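Local coordinates for protein (tenascin) (Gallus gallus, PDB 1QR4), which probably binds heparin and the neural cell-surface protein contactin through two consecutive fibronectin type III domains of tenascin, an extracellular matrix protein, at residues Leu39-Pro44 with Phe60-Leu65; Arg119-Ser124 with Ser166-Glu171. All blocks are in the same frame, centred on the assembly; numbering follows the deposited sequence.

Contact 1: residues Leu39-Pro44 with Phe60-Leu65; sequences LTYVSP and FILRGL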
loop_
_atom_site.group_PDB
_atom_site.type_symbol
_atom_site.label_atom_id
_atom_site.label_comp_id
_atom_site.label_asym_id
_atom_site.label_seq_id
_atom_site.Cartn_x
_atom_site.Cartn_y
_atom_site.Cartn_z
ATOM N N LEU A 39 -2.744 21.848 -3.195
ATOM C CA LEU A 39 -2.191 20.565 -3.593
ATOM C C LEU A 39 -3.169 19.919 -4.526
ATOM O O LEU A 39 -4.347 19.807 -4.202
ATOM C CB LEU A 39 -2.019 19.675 -2.365
ATOM C CG LEU A 39 -1.601 18.225 -2.552
ATOM C CD1 LEU A 39 -0.194 18.187 -3.033
ATOM C CD2 LEU A 39 -1.711 17.478 -1.240
ATOM N N THR A 40 -2.708 19.584 -5.723
ATOM C CA THR A 40 -3.556 18.897 -6.689
ATOM C C THR A 40 -2.837 17.604 -7.010
ATOM O O THR A 40 -1.614 17.521 -6.918
ATOM C CB THR A 40 -3.777 19.709 -7.989
ATOM O OG1 THR A 40 -2.513 20.077 -8.545
ATOM C CG2 THR A 40 -4.586 20.973 -7.722
ATOM N N TYR A 41 -3.604 16.572 -7.301
ATOM C CA TYR A 41 -3.039 15.279 -7.640
ATOM C C TYR A 41 -4.045 14.617 -8.545
ATOM O O TYR A 41 -5.242 14.632 -8.260
ATOM C CB TYR A 41 -2.802 14.422 -6.387
ATOM C CG TYR A 41 -4.035 14.126 -5.546
ATOM C CD1 TYR A 41 -4.422 14.984 -4.518
ATOM C CD2 TYR A 41 -4.779 12.960 -5.744
ATOM C CE1 TYR A 41 -5.511 14.688 -3.705
ATOM C CE2 TYR A 41 -5.872 12.651 -4.939
ATOM C CZ TYR A 41 -6.234 13.520 -3.918
ATOM O OH TYR A 41 -7.316 13.229 -3.110
ATOM N N VAL A 42 -3.576 14.075 -9.660
ATOM C CA VAL A 42 -4.495 13.437 -10.581
ATOM C C VAL A 42 -4.171 11.963 -10.704
ATOM O O VAL A 42 -3.022 11.563 -10.551
ATOM C CB VAL A 42 -4.510 14.154 -11.981
ATOM C CG1 VAL A 42 -4.212 15.634 -11.821
ATOM C CG2 VAL A 42 -3.540 13.524 -12.945
ATOM N N SER A 43 -5.200 11.152 -10.925
ATOM C CA SER A 43 -5.012 9.717 -11.069
ATOM C C SER A 43 -4.848 9.412 -12.536
ATOM O O SER A 43 -4.991 10.292 -13.379
ATOM C CB SER A 43 -6.227 8.956 -10.532
ATOM O OG SER A 43 -7.347 9.087 -11.394
ATOM N N PRO A 44 -4.528 8.156 -12.860
ATOM C CA PRO A 44 -4.348 7.733 -14.248
ATOM C C PRO A 44 -5.587 7.931 -15.116
ATOM O O PRO A 44 -5.511 7.845 -16.346
ATOM C CB PRO A 44 -3.978 6.264 -14.094
ATOM C CG PRO A 44 -3.153 6.286 -12.843
ATOM C CD PRO A 44 -4.012 7.129 -11.936
ATOM N N PHE A 60 2.314 16.781 5.119
ATOM C CA PHE A 60 0.882 16.523 5.024
ATOM C C PHE A 60 0.701 15.112 4.515
ATOM O O PHE A 60 1.367 14.718 3.557
ATOM C CB PHE A 60 0.247 17.514 4.044
ATOM C CG PHE A 60 -1.128 17.122 3.560
ATOM C CD1 PHE A 60 -1.285 16.210 2.520
ATOM C CD2 PHE A 60 -2.263 17.684 4.132
ATOM C CE1 PHE A 60 -2.549 15.862 2.059
ATOM C CE2 PHE A 60 -3.535 17.341 3.681
ATOM C CZ PHE A 60 -3.679 16.428 2.644
ATOM N N ILE A 61 -0.182 14.350 5.165
ATOM C CA ILE A 61 -0.464 12.967 4.753
ATOM C C ILE A 61 -1.638 12.954 3.795
ATOM O O ILE A 61 -2.759 13.331 4.144
ATOM C CB ILE A 61 -0.823 12.039 5.933
ATOM C CG1 ILE A 61 0.301 12.007 6.969
ATOM C CG2 ILE A 61 -1.053 10.627 5.416
ATOM C CD1 ILE A 61 1.525 11.297 6.501
ATOM N N LEU A 62 -1.358 12.550 2.569
ATOM C CA LEU A 62 -2.381 12.477 1.548
ATOM C C LEU A 62 -3.160 11.182 1.774
ATOM O O LEU A 62 -2.573 10.115 1.934
ATOM C CB LEU A 62 -1.709 12.493 0.186
ATOM C CG LEU A 62 -2.592 12.719 -1.024
ATOM C CD1 LEU A 62 -3.626 13.807 -0.768
ATOM C CD2 LEU A 62 -1.669 13.100 -2.156
ATOM N N ARG A 63 -4.483 11.274 1.802
ATOM C CA ARG A 63 -5.310 10.094 2.050
ATOM C C ARG A 63 -6.486 9.920 1.088
ATOM O O ARG A 63 -6.882 10.855 0.368
ATOM C CB ARG A 63 -5.850 10.147 3.488
ATOM C CG ARG A 63 -4.794 10.022 4.587
ATOM C CD ARG A 63 -5.374 10.393 5.943
ATOM N NE ARG A 63 -5.649 11.826 6.046
ATOM C CZ ARG A 63 -5.063 12.648 6.913
ATOM N NH1 ARG A 63 -4.163 12.184 7.773
ATOM N NH2 ARG A 63 -5.352 13.944 6.902
ATOM N N GLY A 64 -7.056 8.717 1.103
ATOM C CA GLY A 64 -8.203 8.427 0.260
ATOM C C GLY A 64 -7.846 8.010 -1.145
ATOM O O GLY A 64 -8.657 8.105 -2.061
ATOM N N LEU A 65 -6.636 7.491 -1.294
ATOM C CA LEU A 65 -6.138 7.062 -2.586
ATOM C C LEU A 65 -6.446 5.584 -2.863
ATOM O O LEU A 65 -6.911 4.866 -1.980
ATOM C CB LEU A 65 -4.623 7.318 -2.640
ATOM C CG LEU A 65 -4.141 8.689 -2.150
ATOM C CD1 LEU A 65 -2.639 8.790 -2.325
ATOM C CD2 LEU A 65 -4.852 9.797 -2.897
#
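L39 meets F60 and L62 through a single methyl: its CD2 lies 3.8 Å from F60 CE1, coming obliquely to the ring, and 4.2 Å from L62 CD1. The leucine CG stands anti to the backbone N (chi1 173°), which carries that methyl toward the opposing strand, while L25, I53, I73 and L75 pack around the rest of L39. This is the interior of a fibronectin type III beta sandwich: strand 36-42 belongs to the four-stranded sheet and strand 59-63 to the three-stranded one. The axes of 39-42 and 60-63 approach to 10.7 Å at -34°, and no hydrogen bond joins the two segments. Y41 spans the gap further along. With its CG between the backbone N and the carbonyl carbon (chi1 59°), the ring is swung so that one side of its plane lies against L62 and L65. L62 CD2 lies over that face, 4.1 Å above the plane and displaced toward the rim, whereas L62 CD1 touches Y41 CE1 at 3.6 Å. On the same side of the ring plane, but by the other flank of the ring, L65 CD2 comes obliquely to within 3.7 Å of Y41 CE2, from a leucine that also rests on L23 and Y71.

Contact 2: residues Arg119-Ser124 with Ser166-Glu171; sequences RSRVDS and SVKGFE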
loop_
_atom_site.group_PDB
_atom_site.type_symbol
_atom_site.label_atom_id
_atom_site.label_comp_id
_atom_site.label_asym_id
_atom_site.label_seq_id
_atom_site.Cartn_x
_atom_site.Cartn_y
_atom_site.Cartn_z
ATOM N N ARG A 119 -9.064 -5.011 -4.309
ATOM C CA ARG A 119 -9.549 -4.276 -5.482
ATOM C C ARG A 119 -8.320 -3.595 -6.068
ATOM O O ARG A 119 -8.157 -2.374 -5.981
ATOM C CB ARG A 119 -10.611 -3.234 -5.092
ATOM C CG ARG A 119 -11.973 -3.815 -4.701
ATOM C CD ARG A 119 -12.691 -4.458 -5.890
ATOM N NE ARG A 119 -13.081 -3.477 -6.905
ATOM C CZ ARG A 119 -14.338 -3.234 -7.270
ATOM N NH1 ARG A 119 -15.337 -3.902 -6.703
ATOM N NH2 ARG A 119 -14.598 -2.320 -8.198
ATOM N N SER A 120 -7.429 -4.421 -6.607
ATOM C CA SER A 120 -6.181 -3.967 -7.199
ATOM C C SER A 120 -5.657 -5.062 -8.124
ATOM O O SER A 120 -5.811 -6.254 -7.840
ATOM C CB SER A 120 -5.152 -3.670 -6.096
ATOM O OG SER A 120 -3.853 -3.467 -6.630
ATOM N N ARG A 121 -5.070 -4.649 -9.242
ATOM C CA ARG A 121 -4.515 -5.588 -10.202
ATOM C C ARG A 121 -3.382 -6.330 -9.507
ATOM O O ARG A 121 -2.490 -5.708 -8.933
ATOM C CB ARG A 121 -4.016 -4.829 -11.424
ATOM C CG ARG A 121 -3.169 -5.640 -12.368
ATOM C CD ARG A 121 -2.776 -4.782 -13.546
ATOM N NE ARG A 121 -1.729 -5.394 -14.358
ATOM C CZ ARG A 121 -1.386 -4.973 -15.573
ATOM N NH1 ARG A 121 -2.015 -3.939 -16.118
ATOM N NH2 ARG A 121 -0.403 -5.573 -16.235
ATOM N N VAL A 122 -3.442 -7.658 -9.537
ATOM C CA VAL A 122 -2.441 -8.487 -8.872
ATOM C C VAL A 122 -1.964 -9.663 -9.717
ATOM O O VAL A 122 -2.775 -10.395 -10.289
ATOM C CB VAL A 122 -2.979 -9.007 -7.506
ATOM C CG1 VAL A 122 -4.461 -9.339 -7.606
ATOM C CG2 VAL A 122 -2.208 -10.240 -7.050
ATOM N N ASP A 123 -0.644 -9.858 -9.751
ATOM C CA ASP A 123 -0.030 -10.939 -10.521
ATOM C C ASP A 123 0.005 -12.266 -9.770
ATOM O O ASP A 123 -0.330 -13.307 -10.341
ATOM C CB ASP A 123 1.401 -10.584 -10.931
ATOM C CG ASP A 123 1.489 -9.331 -11.766
ATOM O OD1 ASP A 123 0.441 -8.780 -12.174
ATOM O OD2 ASP A 123 2.634 -8.900 -12.015
ATOM N N SER A 124 0.448 -12.230 -8.509
ATOM C CA SER A 124 0.542 -13.435 -7.669
ATOM C C SER A 124 0.382 -13.159 -6.159
ATOM O O SER A 124 0.131 -12.025 -5.747
ATOM C CB SER A 124 1.877 -14.157 -7.930
ATOM O OG SER A 124 2.991 -13.311 -7.681
ATOM N N SER A 166 0.331 -9.905 -1.448
ATOM C CA SER A 166 0.007 -9.712 -2.870
ATOM C C SER A 166 1.265 -9.232 -3.586
ATOM O O SER A 166 2.064 -8.472 -3.016
ATOM C CB SER A 166 -1.049 -8.636 -3.068
ATOM O OG SER A 166 -2.231 -8.949 -2.381
ATOM N N VAL A 167 1.422 -9.640 -4.842
ATOM C CA VAL A 167 2.576 -9.239 -5.632
ATOM C C VAL A 167 2.159 -8.805 -7.035
ATOM O O VAL A 167 1.353 -9.459 -7.692
ATOM C CB VAL A 167 3.616 -10.379 -5.753
ATOM C CG1 VAL A 167 4.846 -9.886 -6.503
ATOM C CG2 VAL A 167 4.019 -10.875 -4.390
ATOM N N LYS A 168 2.682 -7.667 -7.463
ATOM C CA LYS A 168 2.403 -7.155 -8.794
ATOM C C LYS A 168 3.722 -6.576 -9.287
ATOM O O LYS A 168 4.263 -5.634 -8.706
ATOM C CB LYS A 168 1.303 -6.097 -8.763
ATOM C CG LYS A 168 0.759 -5.747 -10.142
ATOM C CD LYS A 168 1.096 -4.314 -10.548
ATOM C CE LYS A 168 0.776 -4.044 -12.023
ATOM N NZ LYS A 168 1.678 -4.777 -12.974
ATOM N N GLY A 169 4.270 -7.211 -10.314
ATOM C CA GLY A 169 5.541 -6.780 -10.843
ATOM C C GLY A 169 6.577 -7.138 -9.805
ATOM O O GLY A 169 6.854 -8.313 -9.603
ATOM N N PHE A 170 7.106 -6.128 -9.115
ATOM C CA PHE A 170 8.118 -6.320 -8.064
ATOM C C PHE A 170 7.568 -5.818 -6.738
ATOM O O PHE A 170 8.190 -5.990 -5.682
ATOM C CB PHE A 170 9.400 -5.546 -8.390
ATOM C CG PHE A 170 9.885 -5.760 -9.781
ATOM C CD1 PHE A 170 10.654 -6.874 -10.096
ATOM C CD2 PHE A 170 9.524 -4.880 -10.795
ATOM C CE1 PHE A 170 11.051 -7.113 -11.408
ATOM C CE2 PHE A 170 9.915 -5.108 -12.108
ATOM C CZ PHE A 170 10.679 -6.226 -12.416
ATOM N N GLU A 171 6.418 -5.155 -6.821
ATOM C CA GLU A 171 5.759 -4.620 -5.649
ATOM C C GLU A 171 5.061 -5.722 -4.876
ATOM O O GLU A 171 4.422 -6.605 -5.462
ATOM C CB GLU A 171 4.750 -3.538 -6.045
ATOM C CG GLU A 171 5.391 -2.282 -6.614
ATOM C CD GLU A 171 6.440 -1.694 -5.685
ATOM O OE1 GLU A 171 6.053 -0.970 -4.741
ATOM O OE2 GLU A 171 7.648 -1.960 -5.893
HETATM O O HOH W 1 4.648 -10.347 -9.922
#
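V167 O accepts two backbone hydrogen bonds, from D123 N at 2.9 Å and from S124 N at 3.0 Å. The D123 donor lies in the carbonyl plane but its N-H is bent (135°), whereas the S124 N-H is nearly straight (169°). In return V167 N donates to S124 O. Two successive residues thus face one across the strands, a classic beta bulge at the point where the chain enters strand 124-131 and pairs antiparallel with strand 159-168. Beside the bulge the D123 carboxylate folds over the start of the turn: OD2 receives G169 N at 2.9 Å, from above the carboxylate plane. A water donates both to D123 OD2 and to G169 O, bridging side chain and turn. In the fibronectin type III fold these are the BC loop and the FG hairpin, the latter closed here by a type II' turn from K168 to E171 whose ends are tied by paired backbone bonds. The K168 chain, bent at chi2 and chi4, passes R121 O and the D123 carboxylate; its CG lies 3.5 Å from R121 O, and its NZ is 4.3 Å from D123 OD1, too far for a salt bridge, though the opposite charges may still attract weakly. R121, extended from CG to NE, crosses the end of K168 obliquely, so two like charges come close, with R121 NE and K168 NZ 3.7 Å apart. In the next shell, S166 OG is hydrogen-bonded to G96 O.

The contacts follow one another along the chain, contact 1 closing before contact 2 opens, and each belongs to a different fibronectin type III domain. Their centres lie 21 Å apart, and their nearest atoms, about 8 Å apart, do not touch. Contact 1 joins the two facing sheets of the first domain by apolar side chains; contact 2 joins neighbouring strands of one sheet in the second domain, mainly by backbone bonds. Both reach the connecting segment: L65 packs on T93, while S120 and S166 meet V95. The putative heparin-binding residues belong to the first domain, with R38 next to contact 1, whereas contact 2 lies away from them.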